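PDB 6PQ9: beta-lactamase, which probably catalyses the hydrolysis of beta-lactam antibiotics to substituted beta-amino acids, as a class A beta-lactamase. Local coordinates for residues H73-V78 against E123-T128; L79-K84 against R142-T147; K97-P102 against C137-R142. The protein carries 1 engineered substitution. All coordinates share one frame; numbering follows the deposited sequence.

Interaction 1 of 3, residues H73-V78 against E123-T128; sequences HLALAV and EILKAT
A75 and L125 bring the helices carrying 73-78 and 123-128 together: their CA atoms, 7.0 Å apart, are the nearest pair between the two segments. Across the gap the chemistry is purely apolar. L125 does most of the touching, and its two methyl groups divide the work. CD2 lies against A75, 4.0 Å from A75 CB and 4.1 Å from A75 CA, so the methyl meets the backbone as well as the alanine side chain. CD1 continues the chain of L125, anti to its CA (chi2 175°), and leads toward V78. There it lies 4.2 Å from V78 CG1, but this second touch is provisional, since V78 has two conformers. L74 and T128 turn their CB atoms inward too, yet L74 CD2 and T128 CG2 stay 4.8 Å apart. L125 supplies the largest share of the 143 Å² buried in all; A75, V78, L74 and T128 add smaller ones.

The polar groups of the two segments do not bond to each other; T128 turns back on its own helix. I124 O accepts twice, from T128 N at 3.0 Å and from T128 OG1 at 2.7 Å, the two donors arriving from opposite faces of the carbonyl plane and the hydroxyl tilted 32° from it. The oxygen is thus gripped twice, and the OG1 bond gives the buried hydroxyl a partner, with the threonine methyl on the side of 73-78.

The pair belongs to the all-helical domain of the class A fold. Helix 203-214 adds L209 against A75 and Y208 against L125, helix 134-144 packs L140 on L125 and T128, and helix 147-156 meets L74 through V150.

Interaction 2 of 3, residues L79-K84 against R142-T147; sequences LDKLDK and RFVGGT
K81 reaches across to F143 and lays its aliphatic end over one face of the aromatic ring, offset toward the rim. Its chain is extended as far as CE and then bends (chi4 61°), which leaves CE, not the ammonium, as the atom nearest the ring. The CH-pi contact places CE 3.8 Å from the F143 ring centroid, 18° off the normal. NZ is also over the face but more distant, in a cation-pi arrangement at 5.0 Å from the F143 centroid and 23° off the normal. The ammonium is also salt-bridged to E85, one turn further along the helix, and at such a distance its cation-pi contribution is probably modest. CE also comes within 3.3 Å of F143 O, and the lysine is thus packed against both ring and backbone of one residue.

Apolar contacts complete the join. L82 CD2 meets the rim of the same ring near its plane, 3.7 Å from F143 CE2, the two side chains crossing at about a right angle. One carbon nearer the backbone than CE, K81 CD lies 4.2 Å from V144 CG1.

Just past these touching residues the chain turns. G145, with positive phi, closes helix 134-144 in a Schellman motif, and G146 is the N-cap of helix 147-156.

The contact joins helix 70-85 to the end of helix 134-144, partly buried. I121 of helix 121-130 touches both L82 and F143, while V150 of helix 147-156 packs on V144.

Interaction 3 of 3, residues K97-P102 against C137-R142; sequences KSELLP and CDILFR. With ACT (acetate ion), chain H.
The 3-10 turn K97-E99, in the loop between strand 92-95 and helix 107-111, and the residue L100 after it lean on helix 134-144: E99 meets I139 and R142, L100 meets I139. E99 OE2 approaches R142 NE to 3.0 Å, a salt bridge of charges alone: the oxygen stands well out of the guanidinium plane, and no N-H points at it. The carboxylate thus lies over one face of the guanidinium, their planes 43° apart. The arginine chain turns at its chi3 (88°), presenting this face to E99. Beside the ion pair, L100 CD2 packs on I139 CD1 at 4.3 Å, and I139 CG1 lies 4.3 Å from E99 OE2. L100 is the centre of an inverse gamma turn, whose L101 N to E99 O bond is weak.

An acetate, probably from the crystallisation liquor, is bound by S98: S98 N gives its O a 3.2 Å hydrogen bond, and S98 OG reaches OXT at 3.0 Å.

Both E99 and R142 also touch a crystal neighbour, which may influence their pose. E99 OE1 accepts from K96 N, tying one carboxylate oxygen to the backbone just before the turn; OE2 has charge attraction without a directed N-H, so the ion pair is probably less orientation-specific.

Helix 134-144 connects the contacts: it supplies a segment to interactions 2 and 3 and packs L140 onto L125 of interaction 1. Interaction 1 is the core contact, all its touching residues buried and all apolar. Interaction 2 continues along helix 70-85 to a partly buried place, where L82 is still buried but a lysine now covers an aromatic face. Interaction 3 binds a loop instead of a second helix. Polar character appears in the two partly buried contacts, as a lysine over a ring in one and an ion pair beside a leucine-isoleucine touch in the other. The contacts also meet directly: L125 CD1 packs on L79 CD2 at 3.7 Å. A probable hydrogen bond of 2.8 Å joins G146 N to F141 O.

Interaction 1 of 3, residues H73-V78 against E123-T128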
loop_
_atom_site.group_PDB
_atom_site.type_symbol
_atom_site.label_atom_id
_atom_site.label_comp_id
_atom_site.label_asym_id
_atom_site.label_seq_id
_atom_site.Cartn_x
_atom_site.Cartn_y
_atom_site.Cartn_z
ATOM N N HIS A 73 -2.135 -5.897 -0.801
ATOM C CA HIS A 73 -2.948 -6.842 -1.564
ATOM C C HIS A 73 -2.410 -8.253 -1.421
ATOM O O HIS A 73 -3.169 -9.209 -1.215
ATOM C CB HIS A 73 -2.964 -6.451 -3.045
ATOM C CG HIS A 73 -3.363 -5.030 -3.307
ATOM N ND1 HIS A 73 -2.691 -3.953 -2.773
ATOM C CD2 HIS A 73 -4.350 -4.511 -4.080
ATOM C CE1 HIS A 73 -3.252 -2.831 -3.192
ATOM N NE2 HIS A 73 -4.263 -3.142 -3.982
ATOM N N LEU A 74 -1.091 -8.405 -1.571
ATOM C CA LEU A 74 -0.468 -9.711 -1.415
ATOM C C LEU A 74 -0.691 -10.264 -0.008
ATOM O O LEU A 74 -0.962 -11.462 0.159
ATOM C CB LEU A 74 1.018 -9.610 -1.734
ATOM C CG LEU A 74 1.891 -10.847 -1.496
ATOM C CD1 LEU A 74 1.431 -12.021 -2.370
ATOM C CD2 LEU A 74 3.336 -10.482 -1.781
ATOM N N ALA A 75 -0.612 -9.404 1.015
ATOM C CA ALA A 75 -0.815 -9.878 2.382
ATOM C C ALA A 75 -2.233 -10.420 2.580
ATOM O O ALA A 75 -2.418 -11.470 3.210
ATOM C CB ALA A 75 -0.514 -8.761 3.385
ATOM N N LEU A 76 -3.242 -9.722 2.040
ATOM C CA LEU A 76 -4.606 -10.260 2.002
ATOM C C LEU A 76 -4.637 -11.656 1.389
ATOM O O LEU A 76 -5.233 -12.583 1.947
ATOM C CB LEU A 76 -5.525 -9.334 1.199
ATOM C CG LEU A 76 -5.764 -7.926 1.741
ATOM C CD1 LEU A 76 -6.661 -7.158 0.800
ATOM C CD2 LEU A 76 -6.327 -7.945 3.160
ATOM N N ALA A 77 -3.988 -11.826 0.238
ATOM C CA ALA A 77 -4.055 -13.110 -0.443
ATOM C C ALA A 77 -3.412 -14.216 0.386
ATOM O O ALA A 77 -3.934 -15.339 0.434
ATOM C CB ALA A 77 -3.405 -13.011 -1.822
ATOM N N VAL A 78 -2.285 -13.924 1.054
ATOM C CA VAL A 78 -1.599 -14.935 1.863
ATOM C C VAL A 78 -2.460 -15.335 3.056
ATOM O O VAL A 78 -2.634 -16.523 3.363
ATOM C CB VAL A 78 -0.225 -14.413 2.331
ATOM C CG1 VAL A 78 0.412 -15.379 3.377
ATOM C CG2 VAL A 78 0.714 -14.165 1.148
ATOM N N GLU A 123 6.990 -14.229 10.152
ATOM C CA GLU A 123 8.167 -13.375 10.041
ATOM C C GLU A 123 8.334 -12.820 8.623
ATOM O O GLU A 123 8.747 -11.665 8.451
ATOM C CB GLU A 123 9.427 -14.126 10.479
ATOM C CG GLU A 123 10.676 -13.228 10.442
ATOM C CD GLU A 123 11.983 -13.969 10.704
ATOM O OE1 GLU A 123 11.948 -15.090 11.249
ATOM O OE2 GLU A 123 13.054 -13.408 10.380
ATOM N N ILE A 124 8.022 -13.618 7.598
ATOM C CA ILE A 124 8.109 -13.125 6.224
ATOM C C ILE A 124 7.061 -12.044 5.972
ATOM O O ILE A 124 7.326 -11.055 5.278
ATOM C CB ILE A 124 7.966 -14.287 5.223
ATOM C CG1 ILE A 124 8.999 -15.381 5.511
ATOM C CG2 ILE A 124 8.101 -13.773 3.792
ATOM C CD1 ILE A 124 8.616 -16.740 4.977
ATOM N N LEU A 125 5.853 -12.222 6.519
ATOM C CA LEU A 125 4.796 -11.231 6.354
ATOM C C LEU A 125 5.140 -9.924 7.054
ATOM O O LEU A 125 4.862 -8.840 6.532
ATOM C CB LEU A 125 3.484 -11.776 6.912
ATOM C CG LEU A 125 2.530 -12.457 5.943
ATOM C CD1 LEU A 125 1.379 -13.019 6.749
ATOM C CD2 LEU A 125 2.060 -11.454 4.902
ATOM N N LYS A 126 5.682 -10.014 8.265
ATOM C CA LYS A 126 6.078 -8.819 8.993
ATOM C C LYS A 126 7.109 -8.017 8.195
ATOM O O LYS A 126 6.951 -6.806 7.993
ATOM C CB LYS A 126 6.606 -9.227 10.371
ATOM C CG LYS A 126 7.293 -8.121 11.153
ATOM C CD LYS A 126 6.294 -7.108 11.699
ATOM C CE LYS A 126 6.960 -6.170 12.689
ATOM N NZ LYS A 126 6.209 -4.887 12.836
ATOM N N ALA A 127 8.151 -8.690 7.695
ATOM C CA ALA A 127 9.154 -8.013 6.871
ATOM C C ALA A 127 8.530 -7.368 5.635
ATOM O O ALA A 127 8.897 -6.249 5.252
ATOM C CB ALA A 127 10.239 -9.003 6.439
ATOM N N THR A 128 7.613 -8.082 4.978
ATOM C CA THR A 128 7.056 -7.604 3.720
ATOM C C THR A 128 6.132 -6.408 3.930
ATOM O O THR A 128 6.209 -5.424 3.186
ATOM C CB THR A 128 6.316 -8.746 3.030
ATOM O OG1 THR A 128 7.210 -9.857 2.870
ATOM C CG2 THR A 128 5.769 -8.305 1.674
#

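Interaction 2 of 3, residues L79-K84 against R142-T147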
loop_
_atom_site.group_PDB
_atom_site.type_symbol
_atom_site.label_atom_id
_atom_site.label_comp_id
_atom_site.label_asym_id
_atom_site.label_seq_id
_atom_site.Cartn_x
_atom_site.Cartn_y
_atom_site.Cartn_z
ATOM N N LEU A 79 -3.004 -14.338 3.760
ATOM C CA LEU A 79 -3.777 -14.634 4.958
ATOM C C LEU A 79 -5.064 -15.356 4.602
ATOM O O LEU A 79 -5.472 -16.292 5.299
ATOM C CB LEU A 79 -4.060 -13.344 5.727
ATOM C CG LEU A 79 -2.766 -12.773 6.318
ATOM C CD1 LEU A 79 -2.941 -11.342 6.837
ATOM C CD2 LEU A 79 -2.237 -13.717 7.403
ATOM N N ASP A 80 -5.694 -14.956 3.497
ATOM C CA ASP A 80 -6.897 -15.637 3.035
ATOM C C ASP A 80 -6.628 -17.115 2.792
ATOM O O ASP A 80 -7.390 -17.982 3.240
ATOM C CB ASP A 80 -7.418 -14.966 1.769
ATOM C CG ASP A 80 -8.705 -15.591 1.280
ATOM O OD1 ASP A 80 -9.731 -15.388 1.964
ATOM O OD2 ASP A 80 -8.683 -16.291 0.233
ATOM N N LYS A 81 -5.537 -17.416 2.090
ATOM C CA LYS A 81 -5.110 -18.797 1.899
ATOM C C LYS A 81 -4.883 -19.507 3.231
ATOM O O LYS A 81 -5.297 -20.656 3.396
ATOM C CB LYS A 81 -3.847 -18.812 1.050
ATOM C CG LYS A 81 -3.087 -20.120 0.997
ATOM C CD LYS A 81 -2.097 -20.036 -0.154
ATOM C CE LYS A 81 -1.147 -21.192 -0.194
ATOM N NZ LYS A 81 -1.863 -22.471 -0.364
ATOM N N LEU A 82 -4.233 -18.841 4.199
ATOM C CA LEU A 82 -4.037 -19.458 5.513
ATOM C C LEU A 82 -5.367 -19.725 6.201
ATOM O O LEU A 82 -5.546 -20.780 6.818
ATOM C CB LEU A 82 -3.162 -18.582 6.415
ATOM C CG LEU A 82 -1.718 -18.251 6.009
ATOM C CD1 LEU A 82 -0.937 -17.703 7.203
ATOM C CD2 LEU A 82 -1.003 -19.439 5.379
ATOM N N ASP A 83 -6.308 -18.773 6.111
ATOM C CA ASP A 83 -7.645 -18.972 6.667
ATOM C C ASP A 83 -8.345 -20.157 6.011
ATOM O O ASP A 83 -8.853 -21.046 6.702
ATOM C CB ASP A 83 -8.490 -17.702 6.500
ATOM C CG ASP A 83 -7.987 -16.548 7.345
ATOM O OD1 ASP A 83 -7.184 -16.803 8.263
ATOM O OD2 ASP A 83 -8.394 -15.384 7.091
ATOM N N LYS A 84 -8.379 -20.188 4.677
ATOM C CA LYS A 84 -9.194 -21.185 3.983
ATOM C C LYS A 84 -8.628 -22.589 4.124
ATOM O O LYS A 84 -9.392 -23.557 4.182
ATOM C CB LYS A 84 -9.351 -20.821 2.499
ATOM C CG LYS A 84 -10.361 -19.691 2.289
ATOM C CD LYS A 84 -10.552 -19.313 0.832
ATOM C CE LYS A 84 -11.464 -18.079 0.713
ATOM N NZ LYS A 84 -11.435 -17.484 -0.667
ATOM N N ARG A 142 5.221 -16.517 -4.597
ATOM C CA ARG A 142 5.399 -17.939 -4.860
ATOM C C ARG A 142 4.473 -18.774 -3.994
ATOM O O ARG A 142 3.883 -19.754 -4.472
ATOM C CB ARG A 142 6.859 -18.337 -4.619
ATOM C CG ARG A 142 7.778 -18.031 -5.789
ATOM C CD ARG A 142 9.218 -17.814 -5.361
ATOM N NE ARG A 142 9.978 -19.062 -5.315
ATOM C CZ ARG A 142 10.833 -19.466 -6.264
ATOM N NH1 ARG A 142 11.498 -20.621 -6.130
ATOM N NH2 ARG A 142 11.033 -18.715 -7.347
ATOM N N PHE A 143 4.308 -18.383 -2.723
ATOM C CA PHE A 143 3.489 -19.163 -1.796
ATOM C C PHE A 143 2.029 -19.199 -2.232
ATOM O O PHE A 143 1.366 -20.232 -2.099
ATOM C CB PHE A 143 3.618 -18.611 -0.375
ATOM C CG PHE A 143 2.805 -19.366 0.646
ATOM C CD1 PHE A 143 3.075 -20.709 0.920
ATOM C CD2 PHE A 143 1.773 -18.745 1.334
ATOM C CE1 PHE A 143 2.326 -21.419 1.865
ATOM C CE2 PHE A 143 1.015 -19.452 2.289
ATOM C CZ PHE A 143 1.298 -20.797 2.549
ATOM N N VAL A 144 1.506 -18.081 -2.755
ATOM C CA VAL A 144 0.100 -18.016 -3.145
ATOM C C VAL A 144 -0.130 -18.354 -4.611
ATOM O O VAL A 144 -1.269 -18.257 -5.082
ATOM C CB VAL A 144 -0.518 -16.630 -2.877
ATOM C CG1 VAL A 144 -0.540 -16.340 -1.395
ATOM C CG2 VAL A 144 0.217 -15.539 -3.660
ATOM N N GLY A 145 0.907 -18.700 -5.358
ATOM C CA GLY A 145 0.730 -19.180 -6.710
ATOM C C GLY A 145 1.001 -18.197 -7.827
ATOM O O GLY A 145 0.713 -18.519 -8.986
ATOM N N GLY A 146 1.540 -17.024 -7.531
ATOM C CA GLY A 146 1.933 -16.077 -8.551
ATOM C C GLY A 146 1.050 -14.842 -8.556
ATOM O O GLY A 146 0.039 -14.754 -7.859
ATOM N N THR A 147 1.465 -13.870 -9.383
ATOM C CA THR A 147 0.783 -12.578 -9.440
ATOM C C THR A 147 -0.663 -12.729 -9.899
ATOM O O THR A 147 -1.569 -12.077 -9.358
ATOM C CB THR A 147 1.524 -11.614 -10.377
ATOM O OG1 THR A 147 2.015 -12.324 -11.518
ATOM C CG2 THR A 147 2.685 -10.959 -9.672
#

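Interaction 3 of 3, residues K97-P102 against C137-R142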
loop_
_atom_site.group_PDB
_atom_site.type_symbol
_atom_site.label_atom_id
_atom_site.label_comp_id
_atom_site.label_asym_id
_atom_site.label_seq_id
_atom_site.Cartn_x
_atom_site.Cartn_y
_atom_site.Cartn_z
ATOM N N LYS A 97 18.698 -19.770 -0.646
ATOM C CA LYS A 97 19.631 -18.663 -0.832
ATOM C C LYS A 97 19.365 -17.928 -2.138
ATOM O O LYS A 97 19.400 -16.695 -2.177
ATOM C CB LYS A 97 21.073 -19.169 -0.801
ATOM C CG LYS A 97 22.124 -18.056 -0.703
ATOM C CD LYS A 97 23.529 -18.641 -0.741
ATOM C CE LYS A 97 24.515 -17.706 -1.448
ATOM N NZ LYS A 97 25.164 -16.756 -0.502
ATOM N N SER A 98 19.076 -18.667 -3.217
ATOM C CA SER A 98 18.837 -18.046 -4.522
ATOM C C SER A 98 17.625 -17.115 -4.541
ATOM O O SER A 98 17.458 -16.366 -5.515
ATOM C CB SER A 98 18.674 -19.125 -5.608
ATOM O OG SER A 98 17.507 -19.906 -5.415
ATOM N N GLU A 99 16.776 -17.144 -3.508
ATOM C CA GLU A 99 15.598 -16.290 -3.437
ATOM C C GLU A 99 15.828 -15.027 -2.629
ATOM O O GLU A 99 15.003 -14.109 -2.694
ATOM C CB GLU A 99 14.420 -17.049 -2.831
ATOM C CG GLU A 99 14.051 -18.294 -3.581
ATOM C CD GLU A 99 12.976 -19.080 -2.860
ATOM O OE1 GLU A 99 13.298 -20.059 -2.142
ATOM O OE2 GLU A 99 11.800 -18.703 -3.010
ATOM N N LEU A 100 16.916 -14.956 -1.862
ATOM C CA LEU A 100 17.275 -13.714 -1.181
ATOM C C LEU A 100 18.197 -12.937 -2.118
ATOM O O LEU A 100 19.422 -12.924 -1.984
ATOM C CB LEU A 100 17.890 -14.009 0.179
ATOM C CG LEU A 100 16.895 -14.756 1.091
ATOM C CD1 LEU A 100 17.568 -15.378 2.282
ATOM C CD2 LEU A 100 15.753 -13.851 1.565
ATOM N N LEU A 101 17.571 -12.297 -3.110
ATOM C CA LEU A 101 18.298 -11.584 -4.149
ATOM C C LEU A 101 19.102 -10.423 -3.560
ATOM O O LEU A 101 18.712 -9.837 -2.543
ATOM C CB LEU A 101 17.340 -11.042 -5.209
ATOM C CG LEU A 101 16.493 -12.045 -5.993
ATOM C CD1 LEU A 101 15.582 -11.306 -6.952
ATOM C CD2 LEU A 101 17.384 -12.996 -6.742
ATOM N N PRO A 102 20.235 -10.060 -4.203
ATOM C CA PRO A 102 21.006 -8.893 -3.760
ATOM C C PRO A 102 20.516 -7.626 -4.445
ATOM O O PRO A 102 19.646 -7.702 -5.325
ATOM C CB PRO A 102 22.429 -9.255 -4.196
ATOM C CG PRO A 102 22.200 -10.000 -5.519
ATOM C CD PRO A 102 20.833 -10.676 -5.406
ATOM N N CYS A 137 8.358 -10.203 -0.344
ATOM C CA CYS A 137 7.261 -10.059 -1.293
ATOM C C CYS A 137 7.232 -11.203 -2.303
ATOM O O CYS A 137 6.187 -11.833 -2.520
ATOM C CB CYS A 137 7.384 -8.712 -2.005
ATOM S SG CYS A 137 6.195 -8.446 -3.308
ATOM N N ASP A 138 8.376 -11.499 -2.920
ATOM C CA ASP A 138 8.402 -12.520 -3.961
ATOM C C ASP A 138 8.286 -13.924 -3.386
ATOM O O ASP A 138 7.673 -14.796 -4.012
ATOM C CB ASP A 138 9.673 -12.375 -4.788
ATOM C CG ASP A 138 9.643 -11.141 -5.666
ATOM O OD1 ASP A 138 8.609 -10.430 -5.669
ATOM O OD2 ASP A 138 10.645 -10.877 -6.354
ATOM N N ILE A 139 8.860 -14.160 -2.205
ATOM C CA ILE A 139 8.631 -15.415 -1.496
ATOM C C ILE A 139 7.133 -15.663 -1.317
ATOM O O ILE A 139 6.625 -16.760 -1.593
ATOM C CB ILE A 139 9.369 -15.403 -0.144
ATOM C CG1 ILE A 139 10.880 -15.493 -0.356
ATOM C CG2 ILE A 139 8.872 -16.530 0.764
ATOM C CD1 ILE A 139 11.671 -14.962 0.815
ATOM N N LEU A 140 6.397 -14.636 -0.872
ATOM C CA LEU A 140 4.968 -14.822 -0.636
ATOM C C LEU A 140 4.184 -14.953 -1.939
ATOM O O LEU A 140 3.166 -15.652 -1.966
ATOM C CB LEU A 140 4.414 -13.675 0.215
ATOM C CG LEU A 140 4.976 -13.627 1.641
ATOM C CD1 LEU A 140 4.509 -12.372 2.356
ATOM C CD2 LEU A 140 4.606 -14.885 2.437
ATOM N N PHE A 141 4.610 -14.280 -3.016
ATOM C CA PHE A 141 3.945 -14.473 -4.307
ATOM C C PHE A 141 4.026 -15.926 -4.726
ATOM O O PHE A 141 3.031 -16.513 -5.170
ATOM C CB PHE A 141 4.572 -13.593 -5.395
ATOM C CG PHE A 141 3.848 -12.288 -5.634
ATOM C CD1 PHE A 141 2.474 -12.258 -5.873
ATOM C CD2 PHE A 141 4.546 -11.086 -5.625
ATOM C CE1 PHE A 141 1.809 -11.041 -6.089
ATOM C CE2 PHE A 141 3.893 -9.878 -5.835
ATOM C CZ PHE A 141 2.521 -9.858 -6.071
ATOM N N ARG A 142 5.221 -16.517 -4.597
ATOM C CA ARG A 142 5.399 -17.939 -4.860
ATOM C C ARG A 142 4.473 -18.774 -3.994
ATOM O O ARG A 142 3.883 -19.754 -4.472
ATOM C CB ARG A 142 6.859 -18.337 -4.619
ATOM C CG ARG A 142 7.778 -18.031 -5.789
ATOM C CD ARG A 142 9.218 -17.814 -5.361
ATOM N NE ARG A 142 9.978 -19.062 -5.315
ATOM C CZ ARG A 142 10.833 -19.466 -6.264
ATOM N NH1 ARG A 142 11.498 -20.621 -6.130
ATOM N NH2 ARG A 142 11.033 -18.715 -7.347
HETATM C C ACT H . 19.570 -22.621 -4.488
HETATM O O ACT H . 19.947 -21.690 -3.738
HETATM O OXT ACT H . 18.740 -22.590 -5.430
HETATM C CH3 ACT H . 20.227 -23.974 -4.207
#